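Local structure of tannase (Fusobacterium nucleatum subsp. nucleatum ATCC 25586, 6YQ4) at residues Y29-I35 / M49-E55; V143-L148 / A194-I200; I136-A141 / Y184-L188. The protein hydrolyses gallotannins, plant polyphenols rich in galloyl esters, and so provides the bacterium with detoxicant activity against them. One frame throughout, in Å; residues are numbered along the deposited sequence.

Contact 1 (Y29-I35 / M49-E55)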
loop_
_atom_site.group_PDB
_atom_site.type_symbol
_atom_site.label_atom_id
_atom_site.label_comp_id
_atom_site.label_asym_id
_atom_site.label_seq_id
_atom_site.Cartn_x
_atom_site.Cartn_y
_atom_site.Cartn_z
ATOM N N TYR A 29 -26.591 -1.028 -11.671
ATOM C CA TYR A 29 -25.612 -2.103 -11.761
ATOM C C TYR A 29 -26.215 -3.374 -11.175
ATOM O O TYR A 29 -27.245 -3.347 -10.493
ATOM C CB TYR A 29 -24.296 -1.734 -11.048
ATOM C CG TYR A 29 -24.473 -1.413 -9.578
ATOM C CD1 TYR A 29 -24.298 -2.392 -8.603
ATOM C CD2 TYR A 29 -24.838 -0.135 -9.169
ATOM C CE1 TYR A 29 -24.464 -2.102 -7.267
ATOM C CE2 TYR A 29 -25.014 0.163 -7.833
ATOM C CZ TYR A 29 -24.827 -0.825 -6.884
ATOM O OH TYR A 29 -25.007 -0.532 -5.549
ATOM N N ARG A 30 -25.562 -4.494 -11.459
ATOM C CA ARG A 30 -25.940 -5.792 -10.916
ATOM C C ARG A 30 -24.896 -6.219 -9.893
ATOM O O ARG A 30 -23.708 -6.320 -10.218
ATOM C CB ARG A 30 -26.050 -6.836 -12.020
ATOM C CG ARG A 30 -27.286 -6.707 -12.832
ATOM C CD ARG A 30 -27.400 -7.828 -13.862
ATOM N NE ARG A 30 -28.384 -7.441 -14.861
ATOM C CZ ARG A 30 -28.999 -8.286 -15.673
ATOM N NH1 ARG A 30 -29.894 -7.822 -16.535
ATOM N NH2 ARG A 30 -28.715 -9.586 -15.616
ATOM N N ALA A 31 -25.347 -6.501 -8.678
ATOM C CA ALA A 31 -24.467 -6.811 -7.562
ATOM C C ALA A 31 -24.429 -8.315 -7.335
ATOM O O ALA A 31 -25.482 -8.944 -7.181
ATOM C CB ALA A 31 -24.937 -6.101 -6.289
ATOM N N TYR A 32 -23.218 -8.879 -7.313
ATOM C CA TYR A 32 -22.969 -10.279 -6.956
ATOM C C TYR A 32 -22.193 -10.283 -5.636
ATOM O O TYR A 32 -20.968 -10.227 -5.611
ATOM C CB TYR A 32 -22.214 -10.985 -8.055
ATOM C CG TYR A 32 -22.860 -10.848 -9.411
ATOM C CD1 TYR A 32 -23.594 -11.904 -9.963
ATOM C CD2 TYR A 32 -22.737 -9.668 -10.153
ATOM C CE1 TYR A 32 -24.187 -11.790 -11.223
ATOM C CE2 TYR A 32 -23.348 -9.544 -11.409
ATOM C CZ TYR A 32 -24.058 -10.609 -11.935
ATOM O OH TYR A 32 -24.649 -10.486 -13.178
ATOM N N GLU A 33 -22.913 -10.354 -4.527
ATOM C CA GLU A 33 -22.323 -10.008 -3.249
ATOM C C GLU A 33 -21.830 -11.237 -2.497
ATOM O O GLU A 33 -22.457 -12.300 -2.532
ATOM C CB GLU A 33 -23.316 -9.212 -2.407
ATOM C CG GLU A 33 -23.395 -7.756 -2.838
ATOM C CD GLU A 33 -24.793 -7.169 -2.721
ATOM O OE1 GLU A 33 -25.788 -7.934 -2.807
ATOM O OE2 GLU A 33 -24.890 -5.931 -2.562
ATOM N N ASN A 34 -20.674 -11.070 -1.856
ATOM C CA ASN A 34 -20.070 -12.003 -0.902
ATOM C C ASN A 34 -19.937 -13.415 -1.469
ATOM O O ASN A 34 -20.408 -14.395 -0.902
ATOM C CB ASN A 34 -20.827 -11.976 0.426
ATOM C CG ASN A 34 -21.011 -10.553 0.943
ATOM O OD1 ASN A 34 -22.088 -9.959 0.814
ATOM N ND2 ASN A 34 -19.925 -9.969 1.462
ATOM N N ILE A 35 -19.227 -13.482 -2.586
ATOM C CA ILE A 35 -18.822 -14.732 -3.218
ATOM C C ILE A 35 -17.583 -15.276 -2.509
ATOM O O ILE A 35 -16.555 -14.596 -2.426
ATOM C CB ILE A 35 -18.528 -14.504 -4.704
ATOM C CG1 ILE A 35 -19.813 -14.155 -5.460
ATOM C CG2 ILE A 35 -17.793 -15.709 -5.276
ATOM C CD1 ILE A 35 -19.622 -13.122 -6.522
ATOM N N MET A 49 -15.746 -11.935 -1.823
ATOM C CA MET A 49 -15.572 -10.825 -2.751
ATOM C C MET A 49 -16.907 -10.378 -3.344
ATOM O O MET A 49 -17.758 -11.206 -3.680
ATOM C CB MET A 49 -14.613 -11.224 -3.865
ATOM C CG MET A 49 -14.558 -10.277 -5.026
ATOM S SD MET A 49 -13.238 -10.770 -6.172
ATOM C CE MET A 49 -13.628 -12.506 -6.422
ATOM N N ASN A 50 -17.069 -9.062 -3.488
ATOM C CA ASN A 50 -18.228 -8.453 -4.130
ATOM C C ASN A 50 -17.864 -8.052 -5.550
ATOM O O ASN A 50 -16.841 -7.391 -5.767
ATOM C CB ASN A 50 -18.693 -7.203 -3.385
ATOM C CG ASN A 50 -19.221 -7.504 -2.016
ATOM O OD1 ASN A 50 -19.737 -8.587 -1.769
ATOM N ND2 ASN A 50 -19.104 -6.539 -1.112
ATOM N N ILE A 51 -18.717 -8.412 -6.502
ATOM C CA ILE A 51 -18.522 -8.074 -7.907
ATOM C C ILE A 51 -19.703 -7.231 -8.372
ATOM O O ILE A 51 -20.859 -7.630 -8.206
ATOM C CB ILE A 51 -18.374 -9.332 -8.773
ATOM C CG1 ILE A 51 -17.100 -10.085 -8.395
ATOM C CG2 ILE A 51 -18.387 -8.960 -10.248
ATOM C CD1 ILE A 51 -16.889 -11.323 -9.246
ATOM N N TYR A 52 -19.407 -6.064 -8.938
ATOM C CA TYR A 52 -20.415 -5.146 -9.450
ATOM C C TYR A 52 -20.212 -4.948 -10.946
ATOM O O TYR A 52 -19.097 -4.651 -11.397
ATOM C CB TYR A 52 -20.335 -3.811 -8.729
ATOM C CG TYR A 52 -20.432 -3.954 -7.236
ATOM C CD1 TYR A 52 -21.641 -4.285 -6.631
ATOM C CD2 TYR A 52 -19.315 -3.783 -6.426
ATOM C CE1 TYR A 52 -21.740 -4.414 -5.265
ATOM C CE2 TYR A 52 -19.407 -3.909 -5.062
ATOM C CZ TYR A 52 -20.623 -4.219 -4.487
ATOM O OH TYR A 52 -20.710 -4.351 -3.127
ATOM N N ILE A 53 -21.280 -5.119 -11.715
ATOM C CA ILE A 53 -21.190 -4.987 -13.166
ATOM C C ILE A 53 -22.230 -3.983 -13.657
ATOM O O ILE A 53 -23.412 -4.088 -13.285
ATOM C CB ILE A 53 -21.377 -6.348 -13.845
ATOM C CG1 ILE A 53 -20.467 -7.386 -13.191
ATOM C CG2 ILE A 53 -21.159 -6.237 -15.368
ATOM C CD1 ILE A 53 -20.427 -8.695 -13.955
ATOM N N PRO A 54 -21.849 -3.004 -14.482
ATOM C CA PRO A 54 -22.847 -2.062 -15.010
ATOM C C PRO A 54 -23.983 -2.766 -15.746
ATOM O O PRO A 54 -23.791 -3.784 -16.419
ATOM C CB PRO A 54 -22.030 -1.170 -15.946
ATOM C CG PRO A 54 -20.639 -1.219 -15.378
ATOM C CD PRO A 54 -20.477 -2.636 -14.880
ATOM N N GLU A 55 -25.189 -2.208 -15.591
ATOM C CA GLU A 55 -26.381 -2.799 -16.182
ATOM C C GLU A 55 -26.329 -2.772 -17.704
ATOM O O GLU A 55 -26.917 -3.641 -18.360
ATOM C CB GLU A 55 -27.626 -2.072 -15.646
ATOM C CG GLU A 55 -28.990 -2.542 -16.183
ATOM C CD GLU A 55 -29.345 -3.985 -15.839
ATOM O OE1 GLU A 55 -28.622 -4.618 -15.048
ATOM O OE2 GLU A 55 -30.359 -4.493 -16.365
#
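Y29 and Y52 lie side by side and point the same way on strands 26-36 and 48-54, an antiparallel beta hairpin in the large mixed sheet of this alpha/beta-hydrolase fold. Their ring planes stand 88° apart and the approach is oblique, CE1 of Y29 lying 3.6 Å from CD1 of Y52. The methyl CB of A31 sits at the edge of the Y52 ring, where a small residue leaves space for the broad aromatic opposite. Helix 100-106 covers both tyrosines through L105.

The other face carries R30, Y32 and I35 against M49, I51 and I53. There CE2 of Y32 rests on CD1 of I53 (4.0 Å), and the branched isoleucines suit both the extended backbone and the apolar layer. R30 reaches out with an extended chain, while E55 bends back at chi2 (63°) to meet it. In this salt bridge the guanidinium edge offers NE to the syn side of OE1 on E55 at 2.8 Å, the planes 28° apart; a second bond, R30 NH1 to E55 OE2, is weak at 3.4 Å. F58 adds a cation-pi partner to R30.

Backbone bonds pair R30 with I53, Y32 with I51 and I35 with M49. Before the last pair the register slips by one, a beta bulge where N34 takes a left-handed conformation, which asparagine tolerates well. Here N50 OD1 accepts the N34 backbone N-H at 2.7 Å.

Contact 2 (V143-L148 / A194-I200); sequences VRYLYL and AETRDDI
R144 and D198 form a salt bridge, their side chains running the same way, where the last turns of helix 134-148 meet the loop 194-200, which runs from helix 185-191 towards strand 202-206 in the alpha/beta-hydrolase fold. This is the tight, buried half of the contact. The R144 chain is extended, and its NH2 donates to OD2 of D198 at 2.8 Å, with a weaker bond from NE to the same oxygen at 3.0 Å. OD2 is approached from above the carboxylate plane, and the two flat groups stand 64° apart. OD2 thus ties D198 to the helix, while OD1, accepting the backbone N of N180, ties it to a second loop. Over one guanidinium face of R144 lies CA of R197. V143, slim and branched, sets its CG1 3.6 Å from CA of D198 and its CG2 against I200.

The side formed by Y147, R197, T196 and L148 is partly exposed and more loosely bonded. R197 leaves its backbone with CG wedged between N and the carbonyl carbon (chi1 57°), which turns the chain over the Y147 ring face, CG 3.7 Å from the centroid. Its NH2 makes one weak bond to Y147 OH, and D199 OD1, well out of the guanidinium plane, attracts NE by charge alone. L148 packs CD1 on CB of the buried A194 and touches the T196 methyl. T196 OG1 donates at 2.9 Å to the carbonyl O of R144, which also accepts the helical bond from L148 N.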
loop_
_atom_site.group_PDB
_atom_site.type_symbol
_atom_site.label_atom_id
_atom_site.label_comp_id
_atom_site.label_asym_id
_atom_site.label_seq_id
_atom_site.Cartn_x
_atom_site.Cartn_y
_atom_site.Cartn_z
ATOM N N VAL A 143 -7.902 -12.906 -7.475
ATOM C CA VAL A 143 -7.510 -12.747 -8.878
ATOM C C VAL A 143 -7.662 -14.061 -9.624
ATOM O O VAL A 143 -8.207 -14.109 -10.736
ATOM C CB VAL A 143 -6.066 -12.214 -8.986
ATOM C CG1 VAL A 143 -5.591 -12.214 -10.455
ATOM C CG2 VAL A 143 -5.983 -10.825 -8.451
ATOM N N ARG A 144 -7.184 -15.148 -9.029
ATOM C CA ARG A 144 -7.276 -16.438 -9.698
ATOM C C ARG A 144 -8.729 -16.797 -9.981
ATOM O O ARG A 144 -9.052 -17.311 -11.058
ATOM C CB ARG A 144 -6.579 -17.499 -8.847
ATOM C CG ARG A 144 -5.105 -17.194 -8.673
ATOM C CD ARG A 144 -4.365 -18.255 -7.905
ATOM N NE ARG A 144 -2.919 -18.133 -8.070
ATOM C CZ ARG A 144 -2.182 -18.943 -8.821
ATOM N NH1 ARG A 144 -2.742 -19.945 -9.487
ATOM N NH2 ARG A 144 -0.879 -18.760 -8.893
ATOM N N TYR A 145 -9.621 -16.499 -9.031
ATOM C CA TYR A 145 -11.057 -16.638 -9.250
ATOM C C TYR A 145 -11.520 -15.821 -10.450
ATOM O O TYR A 145 -12.313 -16.301 -11.268
ATOM C CB TYR A 145 -11.814 -16.207 -7.990
ATOM C CG TYR A 145 -13.317 -16.267 -8.108
ATOM C CD1 TYR A 145 -14.027 -17.372 -7.630
ATOM C CD2 TYR A 145 -14.030 -15.217 -8.684
ATOM C CE1 TYR A 145 -15.389 -17.438 -7.741
ATOM C CE2 TYR A 145 -15.399 -15.273 -8.795
ATOM C CZ TYR A 145 -16.078 -16.386 -8.319
ATOM O OH TYR A 145 -17.446 -16.443 -8.441
ATOM N N LEU A 146 -11.056 -14.574 -10.559
ATOM C CA LEU A 146 -11.408 -13.748 -11.713
ATOM C C LEU A 146 -10.980 -14.388 -13.024
ATOM O O LEU A 146 -11.750 -14.386 -13.991
ATOM C CB LEU A 146 -10.789 -12.366 -11.584
ATOM C CG LEU A 146 -11.301 -11.547 -10.404
ATOM C CD1 LEU A 146 -10.754 -10.126 -10.500
ATOM C CD2 LEU A 146 -12.802 -11.551 -10.385
ATOM N N TYR A 147 -9.757 -14.938 -13.084
ATOM C CA TYR A 147 -9.289 -15.567 -14.326
ATOM C C TYR A 147 -10.084 -16.823 -14.650
ATOM O O TYR A 147 -10.482 -17.031 -15.802
ATOM C CB TYR A 147 -7.794 -15.902 -14.236
ATOM C CG TYR A 147 -6.902 -14.726 -14.575
ATOM C CD1 TYR A 147 -6.833 -14.228 -15.879
ATOM C CD2 TYR A 147 -6.150 -14.092 -13.591
ATOM C CE1 TYR A 147 -6.023 -13.138 -16.193
ATOM C CE2 TYR A 147 -5.332 -13.004 -13.894
ATOM C CZ TYR A 147 -5.274 -12.530 -15.193
ATOM O OH TYR A 147 -4.467 -11.450 -15.472
ATOM N N LEU A 148 -10.326 -17.672 -13.641
ATOM C CA LEU A 148 -11.084 -18.903 -13.845
ATOM C C LEU A 148 -12.460 -18.637 -14.439
ATOM O O LEU A 148 -12.965 -19.448 -15.227
ATOM C CB LEU A 148 -11.212 -19.653 -12.521
ATOM C CG LEU A 148 -11.847 -21.047 -12.625
ATOM C CD1 LEU A 148 -10.917 -22.146 -12.154
ATOM C CD2 LEU A 148 -13.131 -21.091 -11.827
ATOM N N ALA A 194 -8.257 -21.314 -6.984
ATOM C CA ALA A 194 -8.276 -21.777 -8.368
ATOM C C ALA A 194 -6.856 -21.831 -8.916
ATOM O O ALA A 194 -5.994 -21.026 -8.544
ATOM C CB ALA A 194 -9.140 -20.860 -9.234
ATOM N N GLU A 195 -6.609 -22.791 -9.801
ATOM C CA GLU A 195 -5.267 -23.031 -10.322
ATOM C C GLU A 195 -5.141 -22.384 -11.697
ATOM O O GLU A 195 -5.070 -23.040 -12.731
ATOM C CB GLU A 195 -4.972 -24.528 -10.337
ATOM C CG GLU A 195 -4.675 -25.055 -8.920
ATOM C CD GLU A 195 -4.899 -26.551 -8.758
ATOM O OE1 GLU A 195 -4.703 -27.073 -7.636
ATOM O OE2 GLU A 195 -5.265 -27.209 -9.750
ATOM N N THR A 196 -5.131 -21.044 -11.675
ATOM C CA THR A 196 -5.130 -20.237 -12.886
ATOM C C THR A 196 -3.907 -19.352 -12.860
ATOM O O THR A 196 -2.807 -19.792 -13.243
ATOM C CB THR A 196 -6.455 -19.469 -13.020
ATOM O OG1 THR A 196 -6.586 -18.540 -11.948
ATOM C CG2 THR A 196 -7.617 -20.403 -12.980
ATOM N N ARG A 197 -4.022 -18.092 -12.419
ATOM C CA ARG A 197 -2.890 -17.171 -12.344
ATOM C C ARG A 197 -3.297 -15.936 -11.550
ATOM O O ARG A 197 -4.489 -15.669 -11.350
ATOM C CB ARG A 197 -2.392 -16.771 -13.733
ATOM C CG ARG A 197 -3.426 -16.135 -14.648
ATOM C CD ARG A 197 -2.799 -15.902 -16.015
ATOM N NE ARG A 197 -3.100 -14.581 -16.561
ATOM C CZ ARG A 197 -2.604 -14.102 -17.700
ATOM N NH1 ARG A 197 -1.788 -14.853 -18.429
ATOM N NH2 ARG A 197 -2.926 -12.878 -18.112
ATOM N N ASP A 198 -2.282 -15.181 -11.094
ATOM C CA ASP A 198 -2.527 -14.033 -10.230
ATOM C C ASP A 198 -1.784 -12.766 -10.652
ATOM O O ASP A 198 -1.801 -11.772 -9.909
ATOM C CB ASP A 198 -2.202 -14.392 -8.769
ATOM C CG ASP A 198 -0.815 -14.991 -8.604
ATOM O OD1 ASP A 198 0.155 -14.329 -9.022
ATOM O OD2 ASP A 198 -0.692 -16.107 -8.038
ATOM N N ASP A 199 -1.164 -12.740 -11.832
ATOM C CA ASP A 199 -0.564 -11.500 -12.311
ATOM C C ASP A 199 -1.661 -10.508 -12.690
ATOM O O ASP A 199 -2.759 -10.901 -13.094
ATOM C CB ASP A 199 0.354 -11.774 -13.502
ATOM C CG ASP A 199 -0.398 -12.293 -14.703
ATOM O OD1 ASP A 199 -0.987 -13.392 -14.604
ATOM O OD2 ASP A 199 -0.408 -11.596 -15.741
ATOM N N ILE A 200 -1.372 -9.209 -12.541
ATOM C CA ILE A 200 -2.376 -8.180 -12.789
ATOM C C ILE A 200 -1.871 -7.190 -13.836
ATOM O O ILE A 200 -0.706 -7.194 -14.221
ATOM C CB ILE A 200 -2.818 -7.443 -11.506
ATOM C CG1 ILE A 200 -1.652 -6.742 -10.835
ATOM C CG2 ILE A 200 -3.441 -8.405 -10.530
ATOM C CD1 ILE A 200 -2.097 -5.740 -9.850
#

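Contact 3 (I136-A141 / Y184-L188)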
loop_
_atom_site.group_PDB
_atom_site.type_symbol
_atom_site.label_atom_id
_atom_site.label_comp_id
_atom_site.label_asym_id
_atom_site.label_seq_id
_atom_site.Cartn_x
_atom_site.Cartn_y
_atom_site.Cartn_z
ATOM N N ILE A 136 -1.876 -11.242 1.364
ATOM C CA ILE A 136 -1.440 -11.256 -0.029
ATOM C C ILE A 136 -1.923 -12.539 -0.695
ATOM O O ILE A 136 -2.280 -12.538 -1.877
ATOM C CB ILE A 136 0.091 -11.037 -0.168
ATOM C CG1 ILE A 136 0.481 -10.980 -1.648
ATOM C CG2 ILE A 136 0.932 -12.106 0.525
ATOM C CD1 ILE A 136 -0.218 -9.859 -2.376
ATOM N N VAL A 137 -2.038 -13.624 0.072
ATOM C CA VAL A 137 -2.558 -14.868 -0.480
ATOM C C VAL A 137 -4.030 -14.722 -0.841
ATOM O O VAL A 137 -4.479 -15.212 -1.885
ATOM C CB VAL A 137 -2.320 -16.018 0.508
ATOM C CG1 VAL A 137 -3.166 -17.248 0.118
ATOM C CG2 VAL A 137 -0.834 -16.350 0.569
ATOM N N ASP A 138 -4.798 -14.004 -0.017
ATOM C CA ASP A 138 -6.219 -13.836 -0.308
ATOM C C ASP A 138 -6.421 -13.031 -1.589
ATOM O O ASP A 138 -7.226 -13.415 -2.447
ATOM C CB ASP A 138 -6.936 -13.176 0.882
ATOM C CG ASP A 138 -7.073 -14.120 2.108
ATOM O OD1 ASP A 138 -7.276 -13.629 3.241
ATOM O OD2 ASP A 138 -6.985 -15.355 1.951
ATOM N N LEU A 139 -5.665 -11.935 -1.754
ATOM C CA LEU A 139 -5.775 -11.115 -2.958
ATOM C C LEU A 139 -5.386 -11.902 -4.207
ATOM O O LEU A 139 -6.044 -11.783 -5.249
ATOM C CB LEU A 139 -4.897 -9.859 -2.829
ATOM C CG LEU A 139 -5.306 -8.828 -1.777
ATOM C CD1 LEU A 139 -4.717 -7.461 -2.071
ATOM C CD2 LEU A 139 -6.829 -8.741 -1.651
ATOM N N LYS A 140 -4.302 -12.690 -4.131
ATOM C CA LYS A 140 -3.929 -13.554 -5.250
ATOM C C LYS A 140 -5.044 -14.536 -5.573
ATOM O O LYS A 140 -5.426 -14.700 -6.735
ATOM C CB LYS A 140 -2.627 -14.300 -4.924
ATOM C CG LYS A 140 -1.383 -13.406 -4.957
ATOM C CD LYS A 140 -0.154 -14.090 -4.366
ATOM C CE LYS A 140 1.069 -13.201 -4.564
ATOM N NZ LYS A 140 1.483 -13.115 -6.020
ATOM N N ALA A 141 -5.606 -15.160 -4.537
ATOM C CA ALA A 141 -6.668 -16.141 -4.705
ATOM C C ALA A 141 -7.911 -15.541 -5.341
ATOM O O ALA A 141 -8.604 -16.225 -6.101
ATOM C CB ALA A 141 -7.010 -16.740 -3.350
ATOM N N TYR A 184 4.069 -18.429 -3.056
ATOM C CA TYR A 184 2.716 -18.310 -2.559
ATOM C C TYR A 184 1.866 -19.553 -2.808
ATOM O O TYR A 184 0.831 -19.722 -2.145
ATOM C CB TYR A 184 2.066 -17.088 -3.198
ATOM C CG TYR A 184 2.851 -15.822 -2.980
ATOM C CD1 TYR A 184 2.644 -15.047 -1.857
ATOM C CD2 TYR A 184 3.796 -15.393 -3.904
ATOM C CE1 TYR A 184 3.363 -13.883 -1.649
ATOM C CE2 TYR A 184 4.517 -14.237 -3.706
ATOM C CZ TYR A 184 4.293 -13.481 -2.588
ATOM O OH TYR A 184 5.016 -12.321 -2.392
ATOM N N LEU A 185 2.287 -20.429 -3.725
ATOM C CA LEU A 185 1.461 -21.572 -4.111
ATOM C C LEU A 185 1.135 -22.514 -2.956
ATOM O O LEU A 185 -0.039 -22.905 -2.836
ATOM C CB LEU A 185 2.128 -22.335 -5.262
ATOM C CG LEU A 185 2.726 -21.558 -6.428
ATOM C CD1 LEU A 185 3.130 -22.546 -7.513
ATOM C CD2 LEU A 185 1.743 -20.528 -6.973
ATOM N N PRO A 186 2.079 -22.926 -2.091
ATOM C CA PRO A 186 1.679 -23.816 -0.974
ATOM C C PRO A 186 0.585 -23.225 -0.094
ATOM O O PRO A 186 -0.217 -23.975 0.478
ATOM C CB PRO A 186 2.984 -24.030 -0.190
ATOM C CG PRO A 186 4.079 -23.808 -1.202
ATOM C CD PRO A 186 3.539 -22.696 -2.104
ATOM N N TYR A 187 0.506 -21.899 0.018
ATOM C CA TYR A 187 -0.611 -21.325 0.753
ATOM C C TYR A 187 -1.884 -21.304 -0.086
ATOM O O TYR A 187 -2.986 -21.439 0.463
ATOM C CB TYR A 187 -0.277 -19.914 1.225
ATOM C CG TYR A 187 0.891 -19.814 2.182
ATOM C CD1 TYR A 187 2.193 -19.649 1.705
ATOM C CD2 TYR A 187 0.690 -19.840 3.572
ATOM C CE1 TYR A 187 3.262 -19.524 2.572
ATOM C CE2 TYR A 187 1.758 -19.718 4.454
ATOM C CZ TYR A 187 3.045 -19.563 3.938
ATOM O OH TYR A 187 4.127 -19.449 4.776
ATOM N N LEU A 188 -1.754 -21.132 -1.406
ATOM C CA LEU A 188 -2.923 -21.152 -2.284
ATOM C C LEU A 188 -3.475 -22.567 -2.416
ATOM O O LEU A 188 -4.698 -22.769 -2.443
ATOM C CB LEU A 188 -2.553 -20.575 -3.655
ATOM C CG LEU A 188 -2.149 -19.095 -3.691
ATOM C CD1 LEU A 188 -1.249 -18.779 -4.858
ATOM C CD2 LEU A 188 -3.380 -18.201 -3.728
#
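Helix 134-148 and the start of helix 185-191 come closest at V137 and L188, whose CA atoms are 6.5 Å apart, in a helix-helix packing of the alpha/beta-hydrolase fold with no hydrogen bond between the two segments. L188 takes advantage of this approach: its CD2 lies 3.7 Å from the carbonyl O of V137 and 3.9 Å from CB of A141, a residue small enough to let the leucine in. V137 fills the neighbouring position, its CG2 meeting CB of Y187 at 3.7 Å and also reaching the edge of the Y184 ring.

Y184 provides the broad surface. The K140 and Y184 side chains cross at about a right angle, K140 passing over one face of the ring, and CE stands over the ring centre, 3.4 Å from the centroid, as a CH-pi contact. Lysine suits the place because its long methylene chain packs on the aromatic face while the ammonium remains near enough for a cation-pi interaction, NZ being 4.2 Å from the centroid. A bend at chi4 (-70°) turns NZ off the chain's straight course, and it bonds to S178 OG. The Y184 hydroxyl is held by the carbonyl of M420. I136 CG2 meets the ring obliquely, 3.7 Å from Y184 CE1.

Overall arrangement
Helix 134-148 connects all three contacts. Contacts 2 and 3 share it, with centres 10 Å apart: R144 NE lies 3.7 Å from L188 CD1, and K140 NZ forms a long, weak ion pair with D198 OD1 at 3.5 Å. Contact 1, centred 18 Å from contact 2, packs on the same helix through Y145, whose CD2 is 3.6 Å from CE of M49. Contacts 1 and 3 do not touch; their nearest atoms are about 6 Å apart. The magnesium site of D150, M153 and G155 lies near the first two, the ion being about 8 Å from the I53 side chain and about 9 Å from that of Y147, whereas contact 3 lies away from it.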